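Local coordinates for protein SAM-dependent methyltransferase (Streptococcus pneumoniae, PDB 3KR9) that probably transfers a methyl group from S-adenosylmethionine to N1 of an adenine in tRNA, using a class I Rossmann-like methyltransferase fold, at residues Leu29-Val34 and Glu60-Lys65; Ser54-Val59 and Ile68-Ala73; Ile101-Leu106 and Gln131-Gln136. One frame throughout, in Å; residues are numbered along the deposited sequence.

Contact 1 (Leu29-Val34 and Glu60-Lys65); sequences LPIELV and EAHGLK
Ile31 meets His62 through its CG2 branch, which lies over one face of the imidazole. The methyl carbon is 3.8 Å from the ring centroid and 20° off the ring normal, a CH-pi contact displaced toward the rim, where His62 CD2 comes within 3.6 Å of Ile31 CG2. With CG1 beside the backbone N (chi1 -68°), the beta-branched side chain sets CG2 anti to that nitrogen and points it at the ring. The ring is also held by His62 ND1, hydrogen-bonded to Asn58 O one turn back along the chain. The same Ile31 CG2 touches Leu64 CD1, at 4.1 Å, so a single methyl serves two partners. One turn further on, Val34 carries the apolar strip forward: its CG1 packs on Leu64 CD2 at 4.2 Å. Between His62 and Leu64, Gly63 leaves helical geometry with positive phi, which suits a residue without a side chain and lets both neighbours turn toward helix 28-35. Gly63 N bonds to Glu60 O at 2.9 Å, and Leu64 N probably to Val59 O. This Schellman motif ends helix 49-61, and the residues around it pack on helix 28-35 in a Rossmann-like methyltransferase fold.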
ATOM      1  N   LEU A  29      11.900   8.891   0.652  1.00 17.20           N
ATOM      2  CA  LEU A  29      10.612   9.448   0.219  1.00 17.38           C
ATOM      3  C   LEU A  29      10.304  10.819   0.878  1.00 17.47           C
ATOM      4  O   LEU A  29      10.100  11.851   0.178  1.00 16.94           O
ATOM      5  CB  LEU A  29       9.498   8.413   0.411  1.00 16.36           C
ATOM      6  CG  LEU A  29       8.057   8.911   0.245  1.00 16.69           C
ATOM      7  CD1 LEU A  29       7.866   9.256  -1.249  1.00 15.73           C
ATOM      8  CD2 LEU A  29       7.076   7.767   0.694  1.00 16.09           C
ATOM      9  N   PRO A  30      10.281  10.869   2.211  1.00 16.65           N
ATOM     10  CA  PRO A  30      10.121  12.181   2.825  1.00 17.62           C
ATOM     11  C   PRO A  30      11.196  13.235   2.439  1.00 18.67           C
ATOM     12  O   PRO A  30      10.854  14.413   2.242  1.00 16.44           O
ATOM     13  CB  PRO A  30      10.135  11.901   4.347  1.00 17.87           C
ATOM     14  CG  PRO A  30      10.590  10.451   4.481  1.00 18.59           C
ATOM     15  CD  PRO A  30      10.323   9.762   3.196  1.00 16.87           C
ATOM     16  N   ILE A  31      12.468  12.826   2.379  1.00 18.43           N
ATOM     17  CA  ILE A  31      13.512  13.729   1.951  1.00 17.93           C
ATOM     18  C   ILE A  31      13.223  14.328   0.566  1.00 18.68           C
ATOM     19  O   ILE A  31      13.208  15.552   0.395  1.00 19.97           O
ATOM     20  CB  ILE A  31      14.896  13.066   2.002  1.00 18.05           C
ATOM     21  CG1 ILE A  31      15.293  12.800   3.464  1.00 16.08           C
ATOM     22  CG2 ILE A  31      15.944  13.931   1.209  1.00 16.93           C
ATOM     23  CD1 ILE A  31      16.603  11.947   3.645  1.00 19.90           C
ATOM     24  N   GLU A  32      12.956  13.468  -0.390  1.00 18.52           N
ATOM     25  CA  GLU A  32      12.562  13.861  -1.692  1.00 19.46           C
ATOM     26  C   GLU A  32      11.367  14.840  -1.723  1.00 19.72           C
ATOM     27  O   GLU A  32      11.403  15.836  -2.461  1.00 18.73           O
ATOM     28  CB  GLU A  32      12.166  12.608  -2.472  1.00 20.22           C
ATOM     29  CG  GLU A  32      11.559  12.978  -3.818  1.00 21.41           C
ATOM     30  CD  GLU A  32      12.587  13.625  -4.791  1.00 29.41           C
ATOM     31  OE1 GLU A  32      13.812  13.458  -4.594  1.00 23.78           O
ATOM     32  OE2 GLU A  32      12.126  14.256  -5.769  1.00 31.88           O
ATOM     33  N   LEU A  33      10.282  14.491  -1.009  1.00 17.44           N
ATOM     34  CA  LEU A  33       9.080  15.292  -0.944  1.00 17.47           C
ATOM     35  C   LEU A  33       9.317  16.677  -0.350  1.00 18.50           C
ATOM     36  O   LEU A  33       8.695  17.675  -0.815  1.00 18.12           O
ATOM     37  CB  LEU A  33       7.928  14.551  -0.193  1.00 17.59           C
ATOM     38  CG  LEU A  33       7.326  13.380  -1.030  1.00 20.48           C
ATOM     39  CD1 LEU A  33       6.402  12.455  -0.249  1.00 22.58           C
ATOM     40  CD2 LEU A  33       6.580  13.886  -2.256  1.00 24.43           C
ATOM     41  N   VAL A  34      10.202  16.784   0.649  1.00 18.41           N
ATOM     42  CA  VAL A  34      10.425  18.093   1.246  1.00 19.11           C
ATOM     43  C   VAL A  34      11.311  18.878   0.290  1.00 21.15           C
ATOM     44  O   VAL A  34      11.110  20.066   0.074  1.00 21.44           O
ATOM     45  CB  VAL A  34      11.114  18.066   2.579  1.00 19.94           C
ATOM     46  CG1 VAL A  34      11.499  19.493   3.014  1.00 19.54           C
ATOM     47  CG2 VAL A  34      10.221  17.362   3.700  1.00 20.11           C
ATOM     48  N   GLU A  60      19.907  14.176   8.321  1.00 22.06           N
ATOM     49  CA  GLU A  60      21.019  15.075   8.726  1.00 23.60           C
ATOM     50  C   GLU A  60      21.881  15.476   7.524  1.00 23.41           C
ATOM     51  O   GLU A  60      22.233  16.667   7.401  1.00 22.79           O
ATOM     52  CB  GLU A  60      21.914  14.431   9.821  1.00 24.46           C
ATOM     53  CG  GLU A  60      21.186  14.110  11.162  1.00 30.24           C
ATOM     54  CD  GLU A  60      22.127  13.539  12.289  1.00 37.60           C
ATOM     55  OE1 GLU A  60      23.143  12.865  11.994  1.00 38.59           O
ATOM     56  OE2 GLU A  60      21.829  13.768  13.489  1.00 39.74           O
ATOM     57  N   ALA A  61      22.239  14.493   6.668  1.00 21.88           N
ATOM     58  CA  ALA A  61      23.052  14.751   5.447  1.00 23.03           C
ATOM     59  C   ALA A  61      22.404  15.748   4.525  1.00 23.02           C
ATOM     60  O   ALA A  61      23.080  16.519   3.826  1.00 21.80           O
ATOM     61  CB  ALA A  61      23.333  13.462   4.639  1.00 21.53           C
ATOM     62  N   HIS A  62      21.084  15.668   4.456  1.00 22.19           N
ATOM     63  CA  HIS A  62      20.347  16.588   3.650  1.00 21.75           C
ATOM     64  C   HIS A  62      20.023  17.910   4.329  1.00 21.07           C
ATOM     65  O   HIS A  62      19.445  18.770   3.710  1.00 22.95           O
ATOM     66  CB  HIS A  62      19.116  15.890   3.086  1.00 22.20           C
ATOM     67  CG  HIS A  62      19.435  15.015   1.919  1.00 20.56           C
ATOM     68  ND1 HIS A  62      20.035  13.782   2.065  1.00 18.31           N
ATOM     69  CD2 HIS A  62      19.285  15.207   0.586  1.00 19.35           C
ATOM     70  CE1 HIS A  62      20.190  13.223   0.872  1.00 17.33           C
ATOM     71  NE2 HIS A  62      19.768  14.082  -0.044  1.00 21.64           N
ATOM     72  N   GLY A  63      20.438  18.095   5.564  1.00 20.89           N
ATOM     73  CA  GLY A  63      20.184  19.349   6.287  1.00 21.80           C
ATOM     74  C   GLY A  63      18.700  19.581   6.612  1.00 22.81           C
ATOM     75  O   GLY A  63      18.235  20.730   6.643  1.00 23.86           O
ATOM     76  N   LEU A  64      17.947  18.521   6.875  1.00 21.88           N
ATOM     77  CA  LEU A  64      16.475  18.665   7.003  1.00 21.97           C
ATOM     78  C   LEU A  64      15.964  18.269   8.382  1.00 22.00           C
ATOM     79  O   LEU A  64      14.771  17.931   8.550  1.00 20.62           O
ATOM     80  CB  LEU A  64      15.770  17.813   5.924  1.00 20.26           C
ATOM     81  CG  LEU A  64      16.006  18.353   4.514  1.00 25.26           C
ATOM     82  CD1 LEU A  64      15.456  17.399   3.416  1.00 23.52           C
ATOM     83  CD2 LEU A  64      15.459  19.837   4.401  1.00 21.37           C
ATOM     84  N   LYS A  65      16.841  18.328   9.379  1.00 22.73           N
ATOM     85  CA  LYS A  65      16.435  18.006  10.742  1.00 24.57           C
ATOM     86  C   LYS A  65      15.287  18.897  11.221  1.00 24.44           C
ATOM     87  O   LYS A  65      14.515  18.495  12.091  1.00 24.94           O
ATOM     88  CB  LYS A  65      17.619  18.083  11.722  1.00 24.94           C
ATOM     89  CG  LYS A  65      18.882  17.392  11.149  1.00 29.20           C
ATOM     90  CD  LYS A  65      20.127  17.648  12.029  1.00 37.94           C
ATOM     91  CE  LYS A  65      21.396  17.915  11.181  1.00 39.67           C
ATOM     92  NZ  LYS A  65      22.241  18.992  11.842  1.00 40.81           N
TER

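Contact 2 (Ser54-Val59 and Ile68-Ala73); sequences SAVKNV and IQVRLA
Ala55, Val56 and Val59 meet Ile68 and Val70 almost wholly through aliphatic groups, with no aromatic ring among them; the flat side-chain groups here, the Gln69 amide and the Arg71 guanidinium, belong to residues that point away from the helix. Arg71 NH2 donates to Gln69 OE1 at 3.0 Å, coming from above the amide plane, 43° out of it, while the amide oxygen is tilted from the guanidinium plane. Arg71 NH1 also forms a salt bridge with Asp83. Alternation along the strand thus sends polar side chains one way and Ile68 and Val70 the other, toward the helix. The helix runs nearly antiparallel to the strand, at 166°, and the axes of the two short segments approach to 8.4 Å. Val70 touches three helix residues: Ala55, Val56 and Val59. Its CG1, anti to the backbone N (chi1 -172°), reaches Ala55 CB at 3.6 Å, and Val56 CG2 lies against Val70 CB at 3.8 Å; the small alanine suits so close an approach. Val59 uses both branches: CG2 touches Ile68 CG2 at 3.6 Å, and CG1 rests on Ile68 O at 3.5 Å. Beta-branched Ile68 and Val70 suit a strand; on the helix, the short Ala55, Val56 and Val59 let it come close to the sheet. The contact closes the beta-alpha-beta unit of strand 39-46, helix 49-61 and strand 68-72. Backbone bonds join Gln69 and Arg71 to strand 39-46, Tyr52 of the same helix also packs on Val70, and Ile31 of helix 28-35 covers Val59 and Ile68.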
ATOM      1  N   SER A  54      19.959   4.820   9.757  1.00 17.40           N
ATOM      2  CA  SER A  54      20.150   5.257   8.367  1.00 18.88           C
ATOM      3  C   SER A  54      19.216   6.449   8.050  1.00 19.15           C
ATOM      4  O   SER A  54      19.641   7.444   7.428  1.00 17.88           O
ATOM      5  CB  SER A  54      19.922   4.101   7.377  1.00 19.42           C
ATOM      6  OG  SER A  54      19.795   4.575   6.011  1.00 20.34           O
ATOM      7  N   ALA A  55      17.964   6.370   8.521  1.00 16.78           N
ATOM      8  CA  ALA A  55      17.014   7.461   8.256  1.00 18.92           C
ATOM      9  C   ALA A  55      17.514   8.720   8.965  1.00 18.41           C
ATOM     10  O   ALA A  55      17.464   9.801   8.370  1.00 17.88           O
ATOM     11  CB  ALA A  55      15.599   7.102   8.758  1.00 18.34           C
ATOM     12  N   VAL A  56      17.993   8.581  10.220  1.00 18.62           N
ATOM     13  CA  VAL A  56      18.522   9.776  10.926  1.00 18.90           C
ATOM     14  C   VAL A  56      19.676  10.423  10.105  1.00 19.30           C
ATOM     15  O   VAL A  56      19.699  11.651   9.875  1.00 19.22           O
ATOM     16  CB  VAL A  56      19.005   9.488  12.366  1.00 19.28           C
ATOM     17  CG1 VAL A  56      19.699  10.732  13.022  1.00 19.36           C
ATOM     18  CG2 VAL A  56      17.797   9.062  13.291  1.00 21.12           C
ATOM     19  N   LYS A  57      20.606   9.592   9.640  1.00 18.91           N
ATOM     20  CA  LYS A  57      21.816  10.142   8.988  1.00 19.55           C
ATOM     21  C   LYS A  57      21.499  10.789   7.624  1.00 19.02           C
ATOM     22  O   LYS A  57      22.085  11.810   7.257  1.00 18.87           O
ATOM     23  CB  LYS A  57      22.864   9.044   8.806  1.00 19.37           C
ATOM     24  CG  LYS A  57      23.489   8.411  10.140  1.00 22.34           C
ATOM     25  CD  LYS A  57      24.168   9.461  11.050  1.00 27.46           C
ATOM     26  CE  LYS A  57      24.784   8.861  12.392  1.00 30.66           C
ATOM     27  NZ  LYS A  57      25.481   7.534  12.246  1.00 30.18           N
ATOM     28  N   ASN A  58      20.651  10.134   6.831  1.00 18.93           N
ATOM     29  CA  ASN A  58      20.207  10.721   5.580  1.00 20.11           C
ATOM     30  C   ASN A  58      19.521  12.050   5.782  1.00 20.92           C
ATOM     31  O   ASN A  58      19.731  12.975   4.990  1.00 21.88           O
ATOM     32  CB  ASN A  58      19.371   9.744   4.724  1.00 20.20           C
ATOM     33  CG  ASN A  58      20.231   8.584   4.194  1.00 22.10           C
ATOM     34  OD1 ASN A  58      20.146   7.462   4.681  1.00 20.85           O
ATOM     35  ND2 ASN A  58      21.090   8.869   3.220  1.00 20.65           N
ATOM     36  N   VAL A  59      18.721  12.172   6.831  1.00 19.87           N
ATOM     37  CA  VAL A  59      17.987  13.439   7.028  1.00 20.63           C
ATOM     38  C   VAL A  59      19.005  14.516   7.393  1.00 20.85           C
ATOM     39  O   VAL A  59      18.968  15.605   6.829  1.00 19.73           O
ATOM     40  CB  VAL A  59      16.833  13.336   8.054  1.00 19.31           C
ATOM     41  CG1 VAL A  59      16.439  14.711   8.626  1.00 18.69           C
ATOM     42  CG2 VAL A  59      15.625  12.633   7.386  1.00 18.78           C
ATOM     43  N   ILE A  68      12.128  17.104   8.991  1.00 20.49           N
ATOM     44  CA  ILE A  68      11.843  15.673   9.098  1.00 20.11           C
ATOM     45  C   ILE A  68      12.347  15.099  10.410  1.00 19.90           C
ATOM     46  O   ILE A  68      13.576  15.090  10.679  1.00 19.20           O
ATOM     47  CB  ILE A  68      12.454  14.901   7.905  1.00 21.16           C
ATOM     48  CG1 ILE A  68      12.011  15.534   6.584  1.00 19.11           C
ATOM     49  CG2 ILE A  68      12.169  13.365   7.967  1.00 21.54           C
ATOM     50  CD1 ILE A  68      12.728  14.904   5.361  1.00 19.30           C
ATOM     51  N   GLN A  69      11.390  14.637  11.232  1.00 18.15           N
ATOM     52  CA  GLN A  69      11.704  13.898  12.463  1.00 18.19           C
ATOM     53  C   GLN A  69      11.755  12.439  12.157  1.00 19.15           C
ATOM     54  O   GLN A  69      10.932  11.921  11.343  1.00 20.77           O
ATOM     55  CB  GLN A  69      10.651  14.139  13.553  1.00 18.13           C
ATOM     56  CG  GLN A  69      10.603  15.585  14.052  1.00 20.59           C
ATOM     57  CD  GLN A  69       9.344  15.821  14.850  1.00 23.70           C
ATOM     58  OE1 GLN A  69       9.271  15.476  16.046  1.00 24.56           O
ATOM     59  NE2 GLN A  69       8.322  16.315  14.181  1.00 21.32           N
ATOM     60  N   VAL A  70      12.696  11.755  12.816  1.00 19.10           N
ATOM     61  CA  VAL A  70      12.854  10.312  12.683  1.00 19.29           C
ATOM     62  C   VAL A  70      12.602   9.718  14.075  1.00 20.46           C
ATOM     63  O   VAL A  70      13.187  10.175  15.071  1.00 20.56           O
ATOM     64  CB  VAL A  70      14.260   9.883  12.201  1.00 19.02           C
ATOM     65  CG1 VAL A  70      14.277   8.334  11.894  1.00 16.97           C
ATOM     66  CG2 VAL A  70      14.681  10.708  10.978  1.00 19.24           C
ATOM     67  N   ARG A  71      11.683   8.767  14.145  1.00 19.02           N
ATOM     68  CA  ARG A  71      11.284   8.229  15.430  1.00 20.24           C
ATOM     69  C   ARG A  71      11.374   6.721  15.408  1.00 20.40           C
ATOM     70  O   ARG A  71      11.025   6.077  14.373  1.00 19.84           O
ATOM     71  CB  ARG A  71       9.855   8.684  15.746  1.00 20.83           C
ATOM     72  CG  ARG A  71       9.720  10.174  15.951  1.00 21.12           C
ATOM     73  CD  ARG A  71       8.257  10.564  16.120  1.00 21.27           C
ATOM     74  NE  ARG A  71       8.116  11.982  16.453  1.00 20.96           N
ATOM     75  CZ  ARG A  71       6.937  12.599  16.518  1.00 23.24           C
ATOM     76  NH1 ARG A  71       5.829  11.897  16.312  1.00 20.78           N
ATOM     77  NH2 ARG A  71       6.851  13.892  16.823  1.00 23.30           N
ATOM     78  N   LEU A  72      11.861   6.162  16.537  1.00 19.73           N
ATOM     79  CA  LEU A  72      12.025   4.758  16.706  1.00 21.91           C
ATOM     80  C   LEU A  72      10.749   4.255  17.396  1.00 22.73           C
ATOM     81  O   LEU A  72      10.540   4.580  18.551  1.00 22.38           O
ATOM     82  CB  LEU A  72      13.224   4.534  17.667  1.00 22.61           C
ATOM     83  CG  LEU A  72      13.401   3.077  18.003  1.00 23.12           C
ATOM     84  CD1 LEU A  72      13.818   2.329  16.694  1.00 22.11           C
ATOM     85  CD2 LEU A  72      14.450   2.937  19.166  1.00 27.36           C
ATOM     86  N   ALA A  73       9.896   3.516  16.682  1.00 22.95           N
ATOM     87  CA  ALA A  73       8.579   3.119  17.213  1.00 23.99           C
ATOM     88  C   ALA A  73       7.925   2.233  16.200  1.00 23.82           C
ATOM     89  O   ALA A  73       8.251   2.291  14.986  1.00 24.90           O
ATOM     90  CB  ALA A  73       7.691   4.326  17.504  1.00 24.29           C
TER

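Contact 3 (Ile101-Leu106 and Gln131-Gln136); sequences ILEEGL and QDHGFQ
Leu106 and His133 are the nearest CA pair, 8.6 Å apart, between two turns, one beyond helix 95-104, where Gly105 leaves helical geometry, the other between helix 123-132 and strand 135-145. Leu106 splits its two methyls between two rings. With CG anti to the backbone N (chi1 -179°), the side chain extends across, and CD2 meets the edge of the His133 imidazole near its plane, 3.4 Å from ND1. The other methyl, CD1, lies at the edge of the Phe135 ring, 4.0 Å from CE2. A branched leucine suits this place because one side chain can reach both rings. In the class I methyltransferase topology the strand beginning at Phe135 is an outermost one, antiparallel to strand 148-157, and Gly134, with positive phi, makes the turn into it from the preceding helix. Glu103 completes the contact from the last turn of helix 95-104. Its chain bends at chi2, 98°, bringing OE1 to 3.7 Å from His133 CE1, with the carboxylate nearly perpendicular to the ring. A glutamate is long and flexible enough for OE1 to accept a hydrogen bond from Trp129 NE1 while lying beside His133. Trp129 also stacks with His133 and probably helps position both.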
ATOM      1  N   ILE A 101      -0.840  -2.890  11.352  1.00 16.48           N
ATOM      2  CA  ILE A 101      -0.406  -1.561  11.785  1.00 17.52           C
ATOM      3  C   ILE A 101      -1.571  -0.546  11.842  1.00 18.77           C
ATOM      4  O   ILE A 101      -1.634   0.290  12.733  1.00 19.73           O
ATOM      5  CB  ILE A 101       0.659  -0.932  10.766  1.00 17.21           C
ATOM      6  CG1 ILE A 101       1.991  -1.709  10.881  1.00 16.50           C
ATOM      7  CG2 ILE A 101       0.797   0.605  11.066  1.00 14.68           C
ATOM      8  CD1 ILE A 101       2.884  -1.594   9.593  1.00 14.29           C
ATOM      9  N   LEU A 102      -2.489  -0.625  10.891  1.00 19.53           N
ATOM     10  CA  LEU A 102      -3.614   0.340  10.880  1.00 21.35           C
ATOM     11  C   LEU A 102      -4.496   0.021  12.102  1.00 21.86           C
ATOM     12  O   LEU A 102      -4.953   0.908  12.792  1.00 21.12           O
ATOM     13  CB  LEU A 102      -4.421   0.200   9.592  1.00 20.04           C
ATOM     14  CG  LEU A 102      -3.662   0.723   8.344  1.00 22.61           C
ATOM     15  CD1 LEU A 102      -4.485   0.645   7.041  1.00 20.06           C
ATOM     16  CD2 LEU A 102      -3.309   2.165   8.649  1.00 18.47           C
ATOM     17  N   GLU A 103      -4.683  -1.261  12.364  1.00 22.43           N
ATOM     18  CA  GLU A 103      -5.604  -1.683  13.442  1.00 24.83           C
ATOM     19  C   GLU A 103      -5.116  -1.230  14.808  1.00 24.74           C
ATOM     20  O   GLU A 103      -5.840  -0.608  15.557  1.00 24.69           O
ATOM     21  CB  GLU A 103      -5.777  -3.198  13.453  1.00 24.59           C
ATOM     22  CG  GLU A 103      -6.471  -3.701  14.707  1.00 30.02           C
ATOM     23  CD  GLU A 103      -7.943  -3.927  14.493  1.00 33.21           C
ATOM     24  OE1 GLU A 103      -8.277  -4.718  13.586  1.00 39.77           O
ATOM     25  OE2 GLU A 103      -8.758  -3.367  15.253  1.00 35.48           O
ATOM     26  N   GLU A 104      -3.865  -1.527  15.118  1.00 25.70           N
ATOM     27  CA  GLU A 104      -3.245  -1.057  16.364  1.00 26.52           C
ATOM     28  C   GLU A 104      -3.218   0.448  16.585  1.00 25.08           C
ATOM     29  O   GLU A 104      -3.244   0.907  17.712  1.00 24.57           O
ATOM     30  CB  GLU A 104      -1.840  -1.642  16.502  1.00 27.26           C
ATOM     31  CG  GLU A 104      -1.858  -3.153  16.365  1.00 32.05           C
ATOM     32  CD  GLU A 104      -0.694  -3.789  17.085  1.00 37.68           C
ATOM     33  OE1 GLU A 104       0.429  -3.270  16.940  1.00 37.99           O
ATOM     34  OE2 GLU A 104      -0.912  -4.794  17.811  1.00 40.45           O
ATOM     35  N   GLY A 105      -3.155   1.253  15.527  1.00 23.91           N
ATOM     36  CA  GLY A 105      -3.246   2.674  15.792  1.00 22.46           C
ATOM     37  C   GLY A 105      -4.556   3.297  15.348  1.00 23.19           C
ATOM     38  O   GLY A 105      -4.619   4.489  15.119  1.00 21.57           O
ATOM     39  N   LEU A 106      -5.623   2.482  15.275  1.00 24.03           N
ATOM     40  CA  LEU A 106      -6.902   2.884  14.669  1.00 24.20           C
ATOM     41  C   LEU A 106      -7.486   4.142  15.312  1.00 25.26           C
ATOM     42  O   LEU A 106      -8.046   5.041  14.620  1.00 24.01           O
ATOM     43  CB  LEU A 106      -7.888   1.690  14.649  1.00 24.00           C
ATOM     44  CG  LEU A 106      -9.300   1.817  14.057  1.00 27.00           C
ATOM     45  CD1 LEU A 106      -9.210   2.098  12.562  1.00 24.36           C
ATOM     46  CD2 LEU A 106     -10.226   0.537  14.368  1.00 23.37           C
ATOM     47  N   GLN A 131     -12.660  -1.670   4.381  1.00 17.62           N
ATOM     48  CA  GLN A 131     -14.098  -1.541   4.318  1.00 21.11           C
ATOM     49  C   GLN A 131     -14.737  -1.720   5.706  1.00 21.36           C
ATOM     50  O   GLN A 131     -15.619  -0.951   6.071  1.00 21.61           O
ATOM     51  CB  GLN A 131     -14.676  -2.606   3.390  1.00 21.73           C
ATOM     52  CG  GLN A 131     -16.194  -2.826   3.688  1.00 23.54           C
ATOM     53  CD  GLN A 131     -16.932  -3.309   2.462  1.00 26.33           C
ATOM     54  OE1 GLN A 131     -16.375  -3.264   1.348  1.00 25.85           O
ATOM     55  NE2 GLN A 131     -18.199  -3.782   2.644  1.00 22.09           N
ATOM     56  N   ASP A 132     -14.294  -2.740   6.457  1.00 21.37           N
ATOM     57  CA  ASP A 132     -14.867  -3.032   7.788  1.00 21.97           C
ATOM     58  C   ASP A 132     -14.484  -1.999   8.842  1.00 21.97           C
ATOM     59  O   ASP A 132     -14.952  -2.113   9.951  1.00 23.37           O
ATOM     60  CB  ASP A 132     -14.416  -4.418   8.280  1.00 21.99           C
ATOM     61  CG  ASP A 132     -14.908  -5.527   7.398  1.00 27.85           C
ATOM     62  OD1 ASP A 132     -15.946  -5.324   6.743  1.00 28.01           O
ATOM     63  OD2 ASP A 132     -14.248  -6.601   7.339  1.00 31.57           O
ATOM     64  N   HIS A 133     -13.632  -1.006   8.532  1.00 20.53           N
ATOM     65  CA  HIS A 133     -13.183  -0.065   9.578  1.00 20.29           C
ATOM     66  C   HIS A 133     -13.426   1.336   9.154  1.00 19.95           C
ATOM     67  O   HIS A 133     -12.774   2.251   9.621  1.00 21.43           O
ATOM     68  CB  HIS A 133     -11.698  -0.284   9.961  1.00 19.83           C
ATOM     69  CG  HIS A 133     -11.476  -1.580  10.665  1.00 20.85           C
ATOM     70  ND1 HIS A 133     -11.420  -1.686  12.045  1.00 23.03           N
ATOM     71  CD2 HIS A 133     -11.387  -2.845  10.183  1.00 19.95           C
ATOM     72  CE1 HIS A 133     -11.285  -2.959  12.379  1.00 19.40           C
ATOM     73  NE2 HIS A 133     -11.267  -3.683  11.274  1.00 20.33           N
ATOM     74  N   GLY A 134     -14.375   1.503   8.254  1.00 19.22           N
ATOM     75  CA  GLY A 134     -14.847   2.837   7.960  1.00 19.34           C
ATOM     76  C   GLY A 134     -13.956   3.618   6.972  1.00 19.38           C
ATOM     77  O   GLY A 134     -13.910   4.856   7.046  1.00 18.70           O
ATOM     78  N   PHE A 135     -13.280   2.921   6.060  1.00 17.38           N
ATOM     79  CA  PHE A 135     -12.452   3.584   5.024  1.00 18.65           C
ATOM     80  C   PHE A 135     -12.953   3.281   3.630  1.00 18.37           C
ATOM     81  O   PHE A 135     -13.445   2.166   3.376  1.00 19.04           O
ATOM     82  CB  PHE A 135     -10.938   3.141   5.170  1.00 16.89           C
ATOM     83  CG  PHE A 135     -10.324   3.617   6.410  1.00 17.43           C
ATOM     84  CD1 PHE A 135      -9.999   4.968   6.551  1.00 14.47           C
ATOM     85  CD2 PHE A 135     -10.100   2.727   7.504  1.00 16.54           C
ATOM     86  CE1 PHE A 135      -9.432   5.441   7.726  1.00 18.89           C
ATOM     87  CE2 PHE A 135      -9.550   3.188   8.681  1.00 18.33           C
ATOM     88  CZ  PHE A 135      -9.218   4.536   8.834  1.00 16.16           C
ATOM     89  N   GLN A 136     -12.782   4.228   2.702  1.00 19.51           N
ATOM     90  CA  GLN A 136     -13.136   3.990   1.296  1.00 18.97           C
ATOM     91  C   GLN A 136     -11.909   4.191   0.401  1.00 18.47           C
ATOM     92  O   GLN A 136     -11.101   5.058   0.637  1.00 19.35           O
ATOM     93  CB  GLN A 136     -14.280   4.938   0.807  1.00 19.70           C
ATOM     94  CG  GLN A 136     -14.014   6.429   1.067  1.00 22.09           C
ATOM     95  CD  GLN A 136     -15.080   7.381   0.455  1.00 25.65           C
ATOM     96  OE1 GLN A 136     -15.804   7.003  -0.442  1.00 24.26           O
ATOM     97  NE2 GLN A 136     -15.123   8.620   0.939  1.00 24.29           N
TER

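Contacts 1 and 2 are neighbours, with centres 9 Å apart, and share helix 49-61: contact 2 seats it on strand 68-72, contact 1 packs the turn at its C-terminal end on helix 28-35. Their segments alternate along the chain, and they touch through a probable hydrogen bond from Leu64 N to Val59 O, 3.1 Å, and through packing of Ile31 on Ile68. Contact 3 comes later in sequence, its centre 29 Å from that of contact 1 and 26 Å from that of contact 2. Contacts 2 and 3 reach the same mixed sheet at its two outermost strands, 68-72 and 135-145. Contacts 1 and 2 thus pack helices flanking one edge of a single Rossmann-like methyltransferase domain, contact 3 turns near the other.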